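Local structure of protein adenylyltransferase VopS (Vibrio parahaemolyticus, 3LET) at residues 145-150 / 260-265; 151-156 / 301-306; 174-179 / 285-290. The protein transfers AMP from ATP to a specific threonine of the host GTPases RhoA, Rac and Cdc42, blocking their downstream signalling and so inhibiting actin assembly in infected cells. One frame throughout, in Å; residues are numbered along the deposited sequence.

Overall arrangement
After the N-terminal helices, the last of them the long helix 113-139, the chain enters a loop that supplies the first segments of both contact 1 (145-150) and contact 2 (151-156). Helix 168-179 follows, with the first segment of contact 3. Contact 1 closes a loop of 109 residues when helix 260-274 begins beside 145-150. Contact 3 then pairs helix 281-295 with helix 168-179, closing 105 residues, and contact 2 closes the widest loop, 144 residues, at the start of helix 304-311. Contact 3 is nested inside contact 2, whereas contact 1 crosses both. Lys265 joins contacts 1 and 2; Trp175 links contact 3 to Leu155 and Pro301.

Contact 1: residues 145-150 / 260-265; sequences DLNQGV and DKDLGK
Leu146 and Asn147 meet Lys261, Asp262 and Lys265 in a surface contact between a loop and the beginning of helix 260-274, the helix that leads into the Fic motif with the ATP-site residues inferred at Gly280, Asn281 and Gly282. The loop side is shaped by a type I beta turn from Asp145 to Gln148 combined with an Asx turn: Asp145 OD1 accepts from Asn147 N at 2.8 Å, the donor standing well above the carboxylate plane. Lys265 lies alongside Leu146, its CD 3.9 Å from Leu146 CB. The bend at chi3 (-144°) of Lys265 brings its CE to 3.5 Å from Leu146 O, and the bend at chi4 (-87°) then turns NZ to a hydrogen bond with Tyr151 O, further along the same loop. Lys261 and Asn147 reach out from opposite directions, and the methylene CE of Lys261 comes to 3.4 Å from Asn147 OD1. That oxygen also lies 3.5 Å from Asp262 OD1; both are acceptors, so nothing bonds them, and the nearby Lys261 amine may offset the unfavourable pairing. The direct contacts between the segments include no hydrogen bond, and the polar link runs through a water. It accepts from Leu146 N at 3.0 Å and can donate to Asp262 OD2 at 3.3 Å, with other acceptors competing for its protons.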
# COMPACT_ATOMS: atom_id res chain seq x y z
N ASP A 145 10.67 23.09 -7.44
CA ASP A 145 10.70 24.14 -6.42
C ASP A 145 9.36 24.22 -5.69
O ASP A 145 8.37 24.75 -6.22
CB ASP A 145 11.06 25.50 -7.04
CG ASP A 145 11.15 26.61 -5.99
OD1 ASP A 145 10.85 26.37 -4.81
OD2 ASP A 145 11.54 27.75 -6.37
N LEU A 146 9.31 23.69 -4.48
CA LEU A 146 8.07 23.63 -3.73
C LEU A 146 7.82 24.92 -2.94
O LEU A 146 6.97 24.95 -2.06
CB LEU A 146 8.08 22.43 -2.77
CG LEU A 146 8.38 21.08 -3.42
CD1 LEU A 146 8.49 20.01 -2.34
CD2 LEU A 146 7.31 20.69 -4.46
N ASN A 147 8.55 25.98 -3.26
CA ASN A 147 8.34 27.25 -2.55
C ASN A 147 7.76 28.30 -3.47
O ASN A 147 7.46 29.40 -3.03
CB ASN A 147 9.65 27.76 -1.95
CG ASN A 147 10.37 26.70 -1.13
OD1 ASN A 147 9.77 26.06 -0.26
ND2 ASN A 147 11.66 26.52 -1.39
N GLN A 148 7.61 27.99 -4.75
CA GLN A 148 7.07 28.96 -5.71
C GLN A 148 5.76 28.49 -6.32
O GLN A 148 5.40 27.33 -6.21
CB GLN A 148 8.10 29.24 -6.81
CG GLN A 148 8.41 28.05 -7.69
CD GLN A 148 9.23 28.42 -8.92
OE1 GLN A 148 9.03 27.87 -10.00
NE2 GLN A 148 10.16 29.37 -8.76
N GLY A 149 5.04 29.40 -6.96
CA GLY A 149 3.87 29.04 -7.74
C GLY A 149 2.70 28.54 -6.90
O GLY A 149 2.31 29.20 -5.92
N VAL A 150 2.13 27.41 -7.32
CA VAL A 150 1.04 26.76 -6.59
C VAL A 150 1.56 26.02 -5.37
O VAL A 150 0.95 26.08 -4.31
CB VAL A 150 0.31 25.69 -7.43
CG1 VAL A 150 -0.51 26.33 -8.52
CG2 VAL A 150 1.30 24.67 -8.01
N ASP A 260 13.62 20.21 6.01
CA ASP A 260 12.59 20.20 7.03
C ASP A 260 11.36 20.99 6.62
O ASP A 260 10.23 20.60 6.93
CB ASP A 260 13.13 20.76 8.34
CG ASP A 260 14.14 19.83 9.00
OD1 ASP A 260 14.18 18.64 8.62
OD2 ASP A 260 14.88 20.30 9.89
N LYS A 261 11.55 22.10 5.91
CA LYS A 261 10.41 22.94 5.57
C LYS A 261 9.59 22.30 4.44
O LYS A 261 8.44 22.70 4.19
CB LYS A 261 10.86 24.35 5.16
CG LYS A 261 11.56 24.40 3.81
CD LYS A 261 11.81 25.83 3.35
CE LYS A 261 10.51 26.56 3.05
NZ LYS A 261 10.75 27.97 2.62
N ASP A 262 10.17 21.32 3.75
CA ASP A 262 9.44 20.62 2.67
C ASP A 262 8.95 19.21 3.04
O ASP A 262 8.24 18.58 2.26
CB ASP A 262 10.31 20.49 1.42
CG ASP A 262 10.65 21.84 0.77
OD1 ASP A 262 9.88 22.81 0.94
OD2 ASP A 262 11.68 21.91 0.07
N LEU A 263 9.34 18.71 4.20
CA LEU A 263 8.99 17.33 4.57
C LEU A 263 7.48 17.15 4.61
O LEU A 263 6.97 16.12 4.15
CB LEU A 263 9.61 16.96 5.91
CG LEU A 263 9.23 15.58 6.44
CD1 LEU A 263 9.72 14.51 5.47
CD2 LEU A 263 9.79 15.36 7.84
N GLY A 264 6.74 18.11 5.16
CA GLY A 264 5.30 17.94 5.24
C GLY A 264 4.68 17.71 3.87
O GLY A 264 3.77 16.90 3.70
N LYS A 265 5.15 18.46 2.88
CA LYS A 265 4.63 18.33 1.52
C LYS A 265 4.87 16.94 0.96
O LYS A 265 4.00 16.39 0.27
CB LYS A 265 5.30 19.37 0.60
CG LYS A 265 4.85 20.77 0.94
CD LYS A 265 5.39 21.77 -0.07
CE LYS A 265 5.74 23.09 0.59
NZ LYS A 265 4.56 23.94 0.62
O HOH W 1 11.77 22.76 -3.12

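Contact 2: residues 151-156 / 301-306; sequences YAEGLP and PLAMNA
The extended backbones of Glu153 to Leu155 and Pro301 to Ala303 cross steeply, running in broadly opposing senses, with Gly154 CA 4.5 Å from Ala303 CA, and they form no regular sheet. One good backbone bond holds them: Ala303 N donates to Glu153 O at 3.0 Å with an N-H...O angle of 161°, approaching from above the carbonyl plane, not along a lone pair. Beside it, Gly154 CA makes a C-H...O contact with Pro301 O at 3.4 Å. Further along, the chains stay close where Tyr151 CA packs against the methyl of Ala306. Ala303 occupies the N-cap position of helix 304-311, the C-terminal helix of the Fido region, so the bond at its N fastens the entry to that helix onto the loop that follows helix 113-139. Its methyl lies against the same stretch of loop, with Ala303 CB 3.5 Å from Glu153 CB. From there the Glu153 chain, extended beyond CG, reaches Asn305 in the first helical turn, the two side chains crossing at a slant; Asn305 ND2 donates to the syn lone pair of Glu153 OE1 at 3.1 Å. The carboxylate oxygen is nearly in the Asn305 amide plane, although the two planar groups are turned 46° apart; Glu153 is poorly ordered, which suggests a mobile link. At the other end Leu155 CB lies 4.0 Å from Pro301 CB, and Leu155 CG rests 3.5 Å from Leu302 O. Phe160 and Trp175 both touch Leu155 and Pro301, while Leu302, whose CB is directed away from the loop, touches Leu310 and Trp175.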
# COMPACT_ATOMS: atom_id res chain seq x y z
N TYR A 151 2.67 25.31 -5.54
CA TYR A 151 3.29 24.55 -4.46
C TYR A 151 3.40 25.40 -3.22
O TYR A 151 3.56 24.88 -2.11
CB TYR A 151 4.68 24.11 -4.85
CG TYR A 151 4.67 22.97 -5.82
CD1 TYR A 151 3.91 21.81 -5.59
CD2 TYR A 151 5.44 23.04 -6.98
CE1 TYR A 151 3.92 20.76 -6.51
CE2 TYR A 151 5.46 22.00 -7.89
CZ TYR A 151 4.72 20.86 -7.66
OH TYR A 151 4.76 19.86 -8.59
N ALA A 152 3.34 26.71 -3.41
CA ALA A 152 3.44 27.65 -2.31
C ALA A 152 2.10 28.20 -1.93
O ALA A 152 1.91 28.60 -0.78
CB ALA A 152 4.35 28.79 -2.72
N GLU A 153 1.18 28.27 -2.89
CA GLU A 153 -0.10 28.93 -2.63
C GLU A 153 -0.67 28.49 -1.28
O GLU A 153 -0.60 27.29 -0.91
CB GLU A 153 -1.09 28.69 -3.78
CG GLU A 153 -0.89 29.65 -4.96
CD GLU A 153 -1.76 29.33 -6.17
OE1 GLU A 153 -2.75 28.59 -6.01
OE2 GLU A 153 -1.45 29.84 -7.27
N GLY A 154 -1.20 29.49 -0.55
CA GLY A 154 -1.73 29.31 0.80
C GLY A 154 -3.23 29.56 0.88
O GLY A 154 -3.88 29.90 -0.10
N LEU A 155 -3.79 29.38 2.07
CA LEU A 155 -5.22 29.54 2.29
C LEU A 155 -5.47 30.77 3.15
O LEU A 155 -4.78 30.96 4.14
CB LEU A 155 -5.74 28.36 3.09
CG LEU A 155 -6.49 27.19 2.50
CD1 LEU A 155 -7.23 26.52 3.64
CD2 LEU A 155 -7.45 27.60 1.40
N PRO A 156 -6.48 31.57 2.79
CA PRO A 156 -6.86 32.68 3.67
C PRO A 156 -7.25 32.15 5.04
O PRO A 156 -7.95 31.12 5.08
CB PRO A 156 -8.09 33.28 2.97
CG PRO A 156 -8.05 32.75 1.56
CD PRO A 156 -7.40 31.41 1.65
N PRO A 301 -0.88 26.84 5.80
CA PRO A 301 -1.94 25.97 5.28
C PRO A 301 -1.81 25.85 3.75
O PRO A 301 -1.34 26.79 3.11
CB PRO A 301 -3.22 26.72 5.68
CG PRO A 301 -2.78 28.16 5.75
CD PRO A 301 -1.44 28.06 6.41
N LEU A 302 -2.18 24.72 3.17
CA LEU A 302 -2.05 24.51 1.73
C LEU A 302 -3.26 25.00 0.97
O LEU A 302 -4.39 24.69 1.33
CB LEU A 302 -1.90 23.01 1.42
CG LEU A 302 -0.61 22.34 1.88
CD1 LEU A 302 -0.67 20.80 1.71
CD2 LEU A 302 0.57 22.91 1.11
N ALA A 303 -3.04 25.74 -0.12
CA ALA A 303 -4.13 26.05 -1.05
C ALA A 303 -4.61 24.75 -1.70
O ALA A 303 -3.87 23.79 -1.76
CB ALA A 303 -3.66 27.02 -2.12
N MET A 304 -5.86 24.70 -2.17
CA MET A 304 -6.35 23.50 -2.85
C MET A 304 -5.52 23.21 -4.08
O MET A 304 -5.22 22.06 -4.38
CB MET A 304 -7.81 23.66 -3.25
CG MET A 304 -8.77 23.55 -2.09
SD MET A 304 -10.48 23.45 -2.68
CE MET A 304 -10.31 22.30 -4.06
N ASN A 305 -5.17 24.26 -4.81
CA ASN A 305 -4.27 24.14 -5.94
C ASN A 305 -2.96 23.45 -5.58
O ASN A 305 -2.43 22.66 -6.37
CB ASN A 305 -3.97 25.54 -6.48
CG ASN A 305 -5.01 26.01 -7.45
OD1 ASN A 305 -5.89 25.25 -7.86
ND2 ASN A 305 -4.93 27.28 -7.82
N ALA A 306 -2.43 23.77 -4.40
CA ALA A 306 -1.16 23.20 -3.98
C ALA A 306 -1.36 21.73 -3.59
O ALA A 306 -0.55 20.87 -3.96
CB ALA A 306 -0.61 23.99 -2.81

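Contact 3: residues 174-179 / 285-290; sequences AWIINA and GRMLYA
Trp175 meets Arg286 and Tyr289 where the axes of 174-179, in helix 168-179, and 285-290, in helix 281-295, run antiparallel (171°), 9.9 Å apart at closest approach. The aromatic contacts centre on the indole, which reaches across because its CG is anti to the backbone N (chi1 174°). Arg286 CD makes a CH-pi contact over one face, 4.2 Å from the six-membered ring centroid, and Tyr289 CD2 lies 3.6 Å from Trp175 CZ3, the two rings meeting obliquely. Aliphatic packing adds Ile176 CD1, set 3.7 Å from Ala290 CB and also against Met287 SD. Ala179 CB sits over one face of the Arg286 guanidinium and 3.4 Å from Arg286 CD, while Trp175 CZ2 lies at the guanidinium edge. The extended Arg286 chain is thus held between Trp175 and Ala179. Polar ends are met elsewhere: Arg286 NH2 forms a salt bridge with Glu307, and Tyr289 OH bonds to Asn300 O. By similarity Arg286, the last residue of the Fic motif, binds ATP; this packing and the salt bridge would together hold it for that role. Helix 281-295 is flanked in turn by helix 260-274 and helix 207-217, while helix 184-199 packs on Ile176 and Met287.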
# COMPACT_ATOMS: atom_id res chain seq x y z
N ALA A 174 -7.31 23.58 13.27
CA ALA A 174 -8.44 24.15 12.55
C ALA A 174 -8.45 23.82 11.07
O ALA A 174 -9.51 23.60 10.48
CB ALA A 174 -8.45 25.70 12.72
N TRP A 175 -7.26 23.82 10.48
CA TRP A 175 -7.11 23.55 9.05
C TRP A 175 -7.49 22.11 8.78
O TRP A 175 -8.27 21.84 7.88
CB TRP A 175 -5.67 23.79 8.62
CG TRP A 175 -5.40 23.39 7.19
CD1 TRP A 175 -5.90 23.97 6.04
CD2 TRP A 175 -4.52 22.35 6.78
NE1 TRP A 175 -5.38 23.32 4.93
CE2 TRP A 175 -4.54 22.33 5.36
CE3 TRP A 175 -3.71 21.44 7.47
CZ2 TRP A 175 -3.79 21.41 4.64
CZ3 TRP A 175 -2.97 20.54 6.74
CH2 TRP A 175 -3.02 20.53 5.35
N ILE A 176 -6.96 21.20 9.58
CA ILE A 176 -7.28 19.77 9.39
C ILE A 176 -8.79 19.54 9.59
O ILE A 176 -9.45 18.88 8.80
CB ILE A 176 -6.47 18.88 10.35
CG1 ILE A 176 -4.96 19.08 10.14
CG2 ILE A 176 -6.82 17.39 10.13
CD1 ILE A 176 -4.10 18.49 11.27
N ILE A 177 -9.32 20.09 10.68
CA ILE A 177 -10.71 19.89 11.06
C ILE A 177 -11.61 20.39 9.95
O ILE A 177 -12.58 19.72 9.59
CB ILE A 177 -11.04 20.62 12.39
CG1 ILE A 177 -10.42 19.85 13.56
CG2 ILE A 177 -12.57 20.76 12.60
CD1 ILE A 177 -10.32 20.66 14.91
N ASN A 178 -11.28 21.55 9.38
CA ASN A 178 -12.09 22.14 8.33
C ASN A 178 -12.06 21.34 7.03
O ASN A 178 -13.09 21.15 6.36
CB ASN A 178 -11.62 23.55 8.03
CG ASN A 178 -12.48 24.24 7.01
OD1 ASN A 178 -13.62 24.62 7.29
ND2 ASN A 178 -11.96 24.39 5.80
N ALA A 179 -10.88 20.84 6.70
CA ALA A 179 -10.71 20.05 5.49
C ALA A 179 -11.47 18.71 5.55
O ALA A 179 -11.91 18.20 4.52
CB ALA A 179 -9.22 19.83 5.20
N GLY A 285 -2.83 12.47 5.38
CA GLY A 285 -1.90 13.33 4.65
C GLY A 285 -1.83 14.72 5.25
O GLY A 285 -0.75 15.30 5.45
N ARG A 286 -2.99 15.27 5.57
CA ARG A 286 -3.04 16.59 6.25
C ARG A 286 -2.49 16.54 7.66
O ARG A 286 -1.81 17.46 8.09
CB ARG A 286 -4.48 17.11 6.27
CG ARG A 286 -4.99 17.35 4.86
CD ARG A 286 -6.20 18.29 4.79
NE ARG A 286 -6.60 18.44 3.38
CZ ARG A 286 -7.40 17.60 2.76
NH1 ARG A 286 -7.94 16.59 3.43
NH2 ARG A 286 -7.68 17.76 1.47
N MET A 287 -2.77 15.47 8.39
CA MET A 287 -2.21 15.36 9.73
C MET A 287 -0.68 15.27 9.64
O MET A 287 0.04 15.92 10.41
CB MET A 287 -2.81 14.15 10.47
CG MET A 287 -2.14 13.80 11.79
SD MET A 287 -2.51 15.05 13.07
CE MET A 287 -4.21 14.60 13.49
N LEU A 288 -0.13 14.46 8.72
CA LEU A 288 1.36 14.40 8.63
C LEU A 288 1.98 15.72 8.17
O LEU A 288 3.07 16.09 8.62
CB LEU A 288 1.86 13.26 7.71
CG LEU A 288 1.48 11.86 8.22
CD1 LEU A 288 2.06 10.82 7.26
CD2 LEU A 288 1.99 11.59 9.61
N TYR A 289 1.31 16.43 7.27
CA TYR A 289 1.80 17.73 6.82
C TYR A 289 1.89 18.66 8.03
O TYR A 289 2.92 19.31 8.23
CB TYR A 289 0.83 18.33 5.79
CG TYR A 289 1.20 19.76 5.39
CD1 TYR A 289 2.24 20.00 4.48
CD2 TYR A 289 0.51 20.85 5.93
CE1 TYR A 289 2.58 21.30 4.09
CE2 TYR A 289 0.86 22.19 5.55
CZ TYR A 289 1.88 22.39 4.64
OH TYR A 289 2.22 23.69 4.30
N ALA A 290 0.80 18.73 8.81
CA ALA A 290 0.74 19.60 9.99
C ALA A 290 1.79 19.22 11.02
O ALA A 290 2.43 20.08 11.59
CB ALA A 290 -0.64 19.58 10.64